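Local coordinates for protein trimethylamine-N-oxide reductase (Haemophilus influenzae, PDB 7L5I) that probably reduces S- or N-oxides such as trimethylamine N-oxide at a molybdenum centre held by two guanine dinucleotide forms of molybdopterin, at residues Leu156-Tyr160 with Gln556-Gly560; Ser134-Gly140 with Gly165-His170; Met701-Ala707 with Val733-Lys739. All blocks are in the same frame, centred on the assembly; numbering follows the deposited sequence.

Contact 1. Residues Leu156-Tyr160 with Gln556-Gly560; sequences LLQRY and QYTEG
The Tyr557 ring carries the aliphatic part of Arg159 on one face, while Leu156 O and Tyr160 N lie at its edge near the ring plane. Arg159 CD sits 4.1 Å from the Tyr557 ring centroid, a CH-pi contact displaced toward the rim. The Arg159 guanidinium stands steeply to this ring, their planes 73° apart, and meets Tyr557 O and Glu559 OE2 edge-on. With CG anti to the backbone N (chi1 -171°) and the chain straight out to NE, Arg159 of helix 153-163 runs past the ring to the C-terminal end of helix 554-558, joining the two. Tyr557 O is gripped by Arg159 NE (2.9 Å), on a lone pair, and by Arg159 NH2 (3.0 Å), from above the carbonyl plane. Arg159 NH2 also forms a salt bridge of 2.8 Å to Glu559 OE2. Tyr557 OH donates to Leu156 O (2.9 Å), from the face opposite the helical bond of Tyr160 N; the Leu156 side chain is about 7 Å from a bound guanine dinucleotide cofactor. Arg159 NH1 binds Thr405 O. The charge thus meets a carboxylate and a helix's carbonyl end, both expected to stabilise the cation in this largely buried setting.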
loop_
_atom_site.group_PDB
_atom_site.type_symbol
_atom_site.label_atom_id
_atom_site.label_comp_id
_atom_site.label_asym_id
_atom_site.label_seq_id
_atom_site.Cartn_x
_atom_site.Cartn_y
_atom_site.Cartn_z
ATOM N N LEU A 156 -10.186 16.079 1.920
ATOM C CA LEU A 156 -11.081 17.168 1.550
ATOM C C LEU A 156 -12.498 16.665 1.279
ATOM O O LEU A 156 -13.476 17.350 1.603
ATOM C CB LEU A 156 -10.519 17.887 0.320
ATOM C CG LEU A 156 -9.187 18.601 0.565
ATOM C CD1 LEU A 156 -8.584 19.092 -0.731
ATOM C CD2 LEU A 156 -9.373 19.773 1.531
ATOM N N LEU A 157 -12.626 15.489 0.666
ATOM C CA LEU A 157 -13.933 14.858 0.509
ATOM C C LEU A 157 -14.573 14.577 1.860
ATOM O O LEU A 157 -15.754 14.863 2.077
ATOM C CB LEU A 157 -13.784 13.556 -0.273
ATOM C CG LEU A 157 -14.975 12.597 -0.249
ATOM C CD1 LEU A 157 -16.246 13.213 -0.889
ATOM C CD2 LEU A 157 -14.618 11.320 -0.968
ATOM N N GLN A 158 -13.797 13.999 2.786
ATOM C CA GLN A 158 -14.388 13.640 4.071
ATOM C C GLN A 158 -14.730 14.880 4.878
ATOM O O GLN A 158 -15.715 14.876 5.618
ATOM C CB GLN A 158 -13.463 12.687 4.824
ATOM C CG GLN A 158 -13.372 11.356 4.085
ATOM C CD GLN A 158 -12.573 10.323 4.793
ATOM O OE1 GLN A 158 -11.850 10.616 5.756
ATOM N NE2 GLN A 158 -12.669 9.079 4.326
ATOM N N ARG A 159 -13.937 15.936 4.735
ATOM C CA ARG A 159 -14.236 17.222 5.351
ATOM C C ARG A 159 -15.569 17.758 4.861
ATOM O O ARG A 159 -16.397 18.225 5.658
ATOM C CB ARG A 159 -13.125 18.218 5.051
ATOM C CG ARG A 159 -13.241 19.530 5.839
ATOM C CD ARG A 159 -12.072 20.441 5.482
ATOM N NE ARG A 159 -12.215 21.738 6.125
ATOM C CZ ARG A 159 -11.786 22.007 7.349
ATOM N NH1 ARG A 159 -11.141 21.080 8.058
ATOM N NH2 ARG A 159 -11.987 23.213 7.871
ATOM N N TYR A 160 -15.806 17.703 3.551
ATOM C CA TYR A 160 -17.096 18.103 3.014
ATOM C C TYR A 160 -18.222 17.215 3.530
ATOM O O TYR A 160 -19.295 17.707 3.897
ATOM C CB TYR A 160 -17.047 18.078 1.481
ATOM C CG TYR A 160 -18.425 18.026 0.872
ATOM C CD1 TYR A 160 -19.210 19.156 0.782
ATOM C CD2 TYR A 160 -18.955 16.836 0.421
ATOM C CE1 TYR A 160 -20.487 19.098 0.252
ATOM C CE2 TYR A 160 -20.217 16.764 -0.103
ATOM C CZ TYR A 160 -20.993 17.885 -0.190
ATOM O OH TYR A 160 -22.254 17.792 -0.726
ATOM N N GLN A 556 -17.645 27.117 7.217
ATOM C CA GLN A 556 -17.083 26.053 8.043
ATOM C C GLN A 556 -16.019 25.285 7.276
ATOM O O GLN A 556 -14.999 24.886 7.844
ATOM C CB GLN A 556 -18.177 25.084 8.494
ATOM C CG GLN A 556 -19.232 25.723 9.400
ATOM C CD GLN A 556 -20.446 26.231 8.642
ATOM O OE1 GLN A 556 -20.326 26.908 7.612
ATOM N NE2 GLN A 556 -21.630 25.904 9.148
ATOM N N TYR A 557 -16.238 25.082 5.977
ATOM C CA TYR A 557 -15.304 24.275 5.195
ATOM C C TYR A 557 -13.961 24.976 5.033
ATOM O O TYR A 557 -12.904 24.368 5.230
ATOM C CB TYR A 557 -15.918 23.932 3.826
ATOM C CG TYR A 557 -15.092 22.957 3.063
ATOM C CD1 TYR A 557 -15.279 21.607 3.252
ATOM C CD2 TYR A 557 -14.091 23.377 2.177
ATOM C CE1 TYR A 557 -14.502 20.682 2.590
ATOM C CE2 TYR A 557 -13.305 22.429 1.487
ATOM C CZ TYR A 557 -13.534 21.091 1.721
ATOM O OH TYR A 557 -12.787 20.120 1.066
ATOM N N THR A 558 -13.974 26.266 4.660
ATOM C CA THR A 558 -12.756 26.976 4.348
ATOM C C THR A 558 -12.118 27.645 5.570
ATOM O O THR A 558 -10.945 28.033 5.510
ATOM C CB THR A 558 -13.015 28.097 3.343
ATOM O OG1 THR A 558 -13.791 29.096 4.023
ATOM C CG2 THR A 558 -13.757 27.618 2.136
ATOM N N GLU A 559 -12.880 27.817 6.640
ATOM C CA GLU A 559 -12.461 28.575 7.813
ATOM C C GLU A 559 -12.049 29.998 7.451
ATOM O O GLU A 559 -11.315 30.656 8.203
ATOM C CB GLU A 559 -11.344 27.818 8.552
ATOM C CG GLU A 559 -11.855 26.492 9.160
ATOM C CD GLU A 559 -10.806 25.696 9.935
ATOM O OE1 GLU A 559 -9.753 26.267 10.270
ATOM O OE2 GLU A 559 -11.045 24.485 10.210
ATOM N N GLY A 560 -12.527 30.495 6.313
ATOM C CA GLY A 560 -12.199 31.842 5.879
ATOM C C GLY A 560 -10.776 32.055 5.408
ATOM O O GLY A 560 -10.311 33.201 5.367
#

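Contact 2. Residues Ser134-Gly140 with Gly165-His170; sequences STGIFAG and GGFVGH
Two backbone hydrogen bonds link Ile137-Ala139 to Val168, making a single beta bridge between Phe138 and Val168. Val168 N donates to Ile137 O at 2.8 Å, nearly along the C=O axis, and Ala139 N returns a bond of 3.1 Å to Val168 O. Apolar packing flanks this pair. Phe167 CD2 lies 3.7 Å from Ala139 CB, and Phe167 CB reaches Ile137 CG2. Val168 splits its branches: a chi1 of 179° sends CG1 to Phe138 CD1, 4.1 Å away, while Val168 CG2 packs 3.5 Å from Thr135 CA. Close contacts with backbone make up the rest. Ser134 CB rests against Gly166 C, and Gly140 N sits over the centre of one face of the Phe138 ring. His170 CE1 comes within 3.4 Å of Gly140 O, and the two backbones run close together, Gly140 CA 4.1 Å from Gly169 CA. The His170 side chain is about 9 Å from the bound oxygen atom and touches Tyr142 of the oxygen pocket. Strand 137-138 is an outermost strand of its mixed sheet; Phe138 also bonds by its backbone to Ala456 and Tyr458 of strand 456-460. Helix 153-163 packs on Phe167, and helix 114-131 covers Ile137.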
loop_
_atom_site.group_PDB
_atom_site.type_symbol
_atom_site.label_atom_id
_atom_site.label_comp_id
_atom_site.label_asym_id
_atom_site.label_seq_id
_atom_site.Cartn_x
_atom_site.Cartn_y
_atom_site.Cartn_z
ATOM N N SER A 134 -26.722 9.831 6.860
ATOM C CA SER A 134 -25.294 9.650 6.631
ATOM C C SER A 134 -24.907 8.189 6.491
ATOM O O SER A 134 -23.916 7.879 5.817
ATOM C CB SER A 134 -24.520 10.293 7.777
ATOM O OG SER A 134 -24.719 9.517 8.944
ATOM N N THR A 135 -25.656 7.276 7.100
ATOM C CA THR A 135 -25.356 5.865 6.948
ATOM C C THR A 135 -25.713 5.306 5.574
ATOM O O THR A 135 -25.460 4.122 5.344
ATOM C CB THR A 135 -26.060 5.068 8.053
ATOM O OG1 THR A 135 -27.469 5.323 8.024
ATOM C CG2 THR A 135 -25.514 5.478 9.428
ATOM N N GLY A 136 -26.244 6.109 4.653
ATOM C CA GLY A 136 -26.426 5.723 3.274
ATOM C C GLY A 136 -25.363 6.217 2.313
ATOM O O GLY A 136 -25.454 5.929 1.115
ATOM N N ILE A 137 -24.342 6.921 2.800
ATOM C CA ILE A 137 -23.296 7.498 1.951
ATOM C C ILE A 137 -21.955 6.881 2.334
ATOM O O ILE A 137 -21.514 7.026 3.478
ATOM C CB ILE A 137 -23.228 9.030 2.101
ATOM C CG1 ILE A 137 -24.534 9.669 1.664
ATOM C CG2 ILE A 137 -22.021 9.599 1.333
ATOM C CD1 ILE A 137 -24.578 11.148 1.994
ATOM N N PHE A 138 -21.291 6.230 1.380
ATOM C CA PHE A 138 -19.956 5.710 1.624
ATOM C C PHE A 138 -18.937 6.679 1.032
ATOM O O PHE A 138 -18.971 6.958 -0.168
ATOM C CB PHE A 138 -19.731 4.322 1.022
ATOM C CG PHE A 138 -18.387 3.784 1.349
ATOM C CD1 PHE A 138 -18.099 3.387 2.663
ATOM C CD2 PHE A 138 -17.368 3.745 0.405
ATOM C CE1 PHE A 138 -16.846 2.921 3.007
ATOM C CE2 PHE A 138 -16.096 3.278 0.762
ATOM C CZ PHE A 138 -15.845 2.873 2.067
ATOM N N ALA A 139 -18.035 7.176 1.869
ATOM C CA ALA A 139 -16.959 8.052 1.414
ATOM C C ALA A 139 -15.647 7.681 2.099
ATOM O O ALA A 139 -14.809 8.546 2.354
ATOM C CB ALA A 139 -17.309 9.524 1.649
ATOM N N GLY A 140 -15.453 6.384 2.389
ATOM C CA GLY A 140 -14.141 5.909 2.816
ATOM C C GLY A 140 -13.045 6.272 1.834
ATOM O O GLY A 140 -11.941 6.658 2.231
ATOM N N GLY A 165 -23.105 16.495 7.293
ATOM C CA GLY A 165 -23.876 15.553 8.080
ATOM C C GLY A 165 -23.206 14.248 8.437
ATOM O O GLY A 165 -23.720 13.500 9.278
ATOM N N GLY A 166 -22.082 13.943 7.810
ATOM C CA GLY A 166 -21.361 12.710 8.106
ATOM C C GLY A 166 -21.428 11.721 6.954
ATOM O O GLY A 166 -22.034 11.967 5.909
ATOM N N PHE A 167 -20.769 10.580 7.167
ATOM C CA PHE A 167 -20.657 9.551 6.144
ATOM C C PHE A 167 -20.190 8.264 6.798
ATOM O O PHE A 167 -19.663 8.262 7.911
ATOM C CB PHE A 167 -19.652 9.942 5.057
ATOM C CG PHE A 167 -18.237 10.059 5.562
ATOM C CD1 PHE A 167 -17.815 11.193 6.259
ATOM C CD2 PHE A 167 -17.335 9.036 5.366
ATOM C CE1 PHE A 167 -16.501 11.282 6.744
ATOM C CE2 PHE A 167 -16.023 9.115 5.850
ATOM C CZ PHE A 167 -15.597 10.237 6.519
ATOM N N VAL A 168 -20.316 7.168 6.047
ATOM C CA VAL A 168 -19.742 5.888 6.450
ATOM C C VAL A 168 -18.316 5.788 5.918
ATOM O O VAL A 168 -18.096 5.909 4.712
ATOM C CB VAL A 168 -20.569 4.711 5.903
ATOM C CG1 VAL A 168 -19.923 3.406 6.332
ATOM C CG2 VAL A 168 -22.045 4.768 6.349
ATOM N N GLY A 169 -17.356 5.526 6.804
ATOM C CA GLY A 169 -15.995 5.260 6.410
ATOM C C GLY A 169 -15.611 3.818 6.651
ATOM O O GLY A 169 -16.471 2.931 6.624
ATOM N N HIS A 170 -14.329 3.574 6.905
ATOM C CA HIS A 170 -13.803 2.222 6.966
ATOM C C HIS A 170 -12.762 2.105 8.075
ATOM O O HIS A 170 -12.368 3.087 8.712
ATOM C CB HIS A 170 -13.211 1.802 5.607
ATOM C CG HIS A 170 -12.012 2.607 5.184
ATOM N ND1 HIS A 170 -11.992 3.349 4.023
ATOM C CD2 HIS A 170 -10.791 2.768 5.754
ATOM C CE1 HIS A 170 -10.820 3.946 3.902
ATOM N NE2 HIS A 170 -10.067 3.601 4.932
#

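Contact 3. Residues Met701-Ala707 with Val733-Lys739; sequences MIHPEDA and VTENIIK
Residues Met701-Ala707 and Val733-Lys739 form a strand-to-helix junction wrapped by a loop, in the region assigned to the molybdopterin dinucleotide binding family. Parallel strands 699-702 and 726-733 pair at Ile702 and Val733, and Thr734 N donates to Ile702 O over 2.8 Å. Just past the pairing, His703 CA makes a CH...O contact of 3.3 Å with Thr734 O. The His703 ring then becomes the centre of the packing. Its chi1 of -171° swings it between Lys739 CB, over the middle of one face at 3.9 Å from the ring centroid, and Pro704 CD on the opposite face. Ile737 O lies at the ring edge, and so does a water that joins NE2 to Glu735 OE1. His703 ND1 accepts from Glu705 N (3.1 Å), so His703 is the N-cap of helix 704-708. Lys739 continues beyond the imidazole, and Lys739 NZ makes a long, weak salt bridge of 3.5 Å to Asp706 OD1; a second water donates to Asp706 OD1 and accepts a weak bond from Lys739 NZ. Asp706 OD2 takes the Gly740 N-H, tying the helix to the loop's far end. Val733 CG1 meets Pro704, Val733 CG2 meets Ala707 CB at 3.9 Å, and Met701 CB meets Ile737 CB, all apolar. The Met701 CE methyl rests against a backbone oxygen, Asn736 O. Strand 741-744 lies antiparallel alongside strand 699-702, which thus runs between strands 726-733 and 741-744, while helix 704-708 packs against the loop joining those two.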
loop_
_atom_site.group_PDB
_atom_site.type_symbol
_atom_site.label_atom_id
_atom_site.label_comp_id
_atom_site.label_asym_id
_atom_site.label_seq_id
_atom_site.Cartn_x
_atom_site.Cartn_y
_atom_site.Cartn_z
ATOM N N MET A 701 5.891 -12.824 -14.916
ATOM C CA MET A 701 7.114 -13.600 -14.777
ATOM C C MET A 701 6.751 -15.075 -14.724
ATOM O O MET A 701 5.880 -15.477 -13.943
ATOM C CB MET A 701 7.886 -13.182 -13.523
ATOM C CG MET A 701 8.307 -11.719 -13.537
ATOM S SD MET A 701 8.873 -11.174 -11.887
ATOM C CE MET A 701 10.325 -12.193 -11.633
ATOM N N ILE A 702 7.398 -15.865 -15.582
ATOM C CA ILE A 702 7.093 -17.292 -15.740
ATOM C C ILE A 702 8.403 -18.063 -15.789
ATOM O O ILE A 702 9.325 -17.683 -16.517
ATOM C CB ILE A 702 6.300 -17.600 -17.021
ATOM C CG1 ILE A 702 5.055 -16.753 -17.122
ATOM C CG2 ILE A 702 5.895 -19.078 -17.029
ATOM C CD1 ILE A 702 4.317 -16.950 -18.434
ATOM N N HIS A 703 8.488 -19.129 -15.008
ATOM C CA HIS A 703 9.692 -19.963 -14.976
ATOM C C HIS A 703 9.835 -20.714 -16.303
ATOM O O HIS A 703 8.834 -21.140 -16.883
ATOM C CB HIS A 703 9.584 -20.956 -13.815
ATOM C CG HIS A 703 10.841 -21.717 -13.563
ATOM N ND1 HIS A 703 11.166 -22.865 -14.261
ATOM C CD2 HIS A 703 11.867 -21.485 -12.714
ATOM C CE1 HIS A 703 12.339 -23.312 -13.839
ATOM N NE2 HIS A 703 12.787 -22.489 -12.903
ATOM N N PRO A 704 11.061 -20.899 -16.790
ATOM C CA PRO A 704 11.234 -21.534 -18.114
ATOM C C PRO A 704 10.606 -22.906 -18.238
ATOM O O PRO A 704 10.151 -23.267 -19.332
ATOM C CB PRO A 704 12.762 -21.607 -18.279
ATOM C CG PRO A 704 13.326 -20.634 -17.329
ATOM C CD PRO A 704 12.344 -20.480 -16.195
ATOM N N GLU A 705 10.560 -23.697 -17.172
ATOM C CA GLU A 705 9.965 -25.022 -17.306
ATOM C C GLU A 705 8.450 -24.947 -17.381
ATOM O O GLU A 705 7.827 -25.727 -18.107
ATOM C CB GLU A 705 10.428 -25.909 -16.148
ATOM C CG GLU A 705 11.951 -26.088 -16.170
ATOM C CD GLU A 705 12.478 -27.008 -15.081
ATOM O OE1 GLU A 705 11.676 -27.746 -14.469
ATOM O OE2 GLU A 705 13.707 -26.997 -14.846
ATOM N N ASP A 706 7.836 -24.003 -16.675
ATOM C CA ASP A 706 6.400 -23.822 -16.801
ATOM C C ASP A 706 6.047 -23.241 -18.173
ATOM O O ASP A 706 5.016 -23.594 -18.762
ATOM C CB ASP A 706 5.889 -22.932 -15.652
ATOM C CG ASP A 706 6.119 -23.559 -14.249
ATOM O OD1 ASP A 706 5.935 -24.792 -14.085
ATOM O OD2 ASP A 706 6.482 -22.820 -13.292
ATOM N N ALA A 707 6.899 -22.369 -18.699
ATOM C CA ALA A 707 6.667 -21.791 -20.013
ATOM C C ALA A 707 6.838 -22.851 -21.105
ATOM O O ALA A 707 6.015 -22.961 -22.018
ATOM C CB ALA A 707 7.625 -20.629 -20.246
ATOM N N VAL A 733 9.952 -14.701 -19.422
ATOM C CA VAL A 733 10.385 -16.040 -19.036
ATOM C C VAL A 733 11.712 -15.896 -18.305
ATOM O O VAL A 733 12.688 -15.386 -18.870
ATOM C CB VAL A 733 10.525 -16.965 -20.257
ATOM C CG1 VAL A 733 11.072 -18.331 -19.837
ATOM C CG2 VAL A 733 9.187 -17.139 -20.943
ATOM N N THR A 734 11.761 -16.371 -17.063
ATOM C CA THR A 734 12.890 -16.078 -16.205
ATOM C C THR A 734 13.022 -17.095 -15.079
ATOM O O THR A 734 12.028 -17.601 -14.562
ATOM C CB THR A 734 12.743 -14.658 -15.622
ATOM O OG1 THR A 734 13.834 -14.407 -14.749
ATOM C CG2 THR A 734 11.419 -14.511 -14.848
ATOM N N GLU A 735 14.260 -17.412 -14.733
ATOM C CA GLU A 735 14.513 -18.206 -13.545
ATOM C C GLU A 735 14.359 -17.393 -12.271
ATOM O O GLU A 735 14.539 -17.939 -11.174
ATOM C CB GLU A 735 15.912 -18.812 -13.607
ATOM C CG GLU A 735 16.072 -19.795 -14.745
ATOM C CD GLU A 735 16.886 -21.007 -14.337
ATOM O OE1 GLU A 735 16.459 -21.715 -13.397
ATOM O OE2 GLU A 735 17.955 -21.240 -14.943
ATOM N N ASN A 736 13.995 -16.120 -12.393
ATOM C CA ASN A 736 13.833 -15.255 -11.229
ATOM C C ASN A 736 12.495 -15.393 -10.546
ATOM O O ASN A 736 12.152 -14.548 -9.706
ATOM C CB ASN A 736 14.028 -13.801 -11.635
ATOM C CG ASN A 736 15.450 -13.490 -12.005
ATOM O OD1 ASN A 736 16.386 -14.187 -11.596
ATOM N ND2 ASN A 736 15.624 -12.457 -12.797
ATOM N N ILE A 737 11.712 -16.405 -10.874
ATOM C CA ILE A 737 10.505 -16.732 -10.124
ATOM C C ILE A 737 10.616 -18.216 -9.804
ATOM O O ILE A 737 11.121 -18.996 -10.614
ATOM C CB ILE A 737 9.231 -16.389 -10.911
ATOM C CG1 ILE A 737 7.966 -16.495 -10.048
ATOM C CG2 ILE A 737 9.110 -17.288 -12.155
ATOM C CD1 ILE A 737 7.794 -15.379 -9.086
ATOM N N ILE A 738 10.220 -18.594 -8.590
ATOM C CA ILE A 738 10.297 -19.998 -8.184
ATOM C C ILE A 738 9.388 -20.854 -9.063
ATOM O O ILE A 738 8.270 -20.462 -9.419
ATOM C CB ILE A 738 9.934 -20.088 -6.688
ATOM C CG1 ILE A 738 10.258 -21.465 -6.133
ATOM C CG2 ILE A 738 8.472 -19.756 -6.453
ATOM C CD1 ILE A 738 9.980 -21.598 -4.627
ATOM N N LYS A 739 9.872 -22.038 -9.441
ATOM C CA LYS A 739 9.079 -22.892 -10.322
ATOM C C LYS A 739 7.729 -23.197 -9.689
ATOM O O LYS A 739 7.633 -23.470 -8.488
ATOM C CB LYS A 739 9.817 -24.204 -10.609
ATOM C CG LYS A 739 9.122 -25.074 -11.642
ATOM C CD LYS A 739 9.782 -26.457 -11.703
ATOM C CE LYS A 739 9.391 -27.225 -12.962
ATOM N NZ LYS A 739 7.927 -27.474 -13.079
HETATM O O HOH W 1 15.254 -23.178 -11.530
HETATM O O HOH W 2 5.201 -26.251 -12.067
#

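How the contacts relate
From the N terminus, Ser134-Gly140 comes first, followed by Leu156-Tyr160 on helix 153-163 and then Gly165-His170. Contact 2 therefore closes a short loop containing that helix, 25 residues across. Contact 1 starts inside this loop and ends 396 residues later at Gln556-Gly560, so the two cross. They also touch: Gln158 NE2 probably donates to Ala139 O at 3.0 Å, and Gln158 CG packs on Phe167 CZ. Together they tie strand 137-138, helix 153-163 and the distant helix 554-558. Contact 3 follows in series, closing a 26-residue step that takes in strand 717-721 and most of strand 726-733, on the opposite side of the chain's centre and about 45 Å from contact 2, centre to centre.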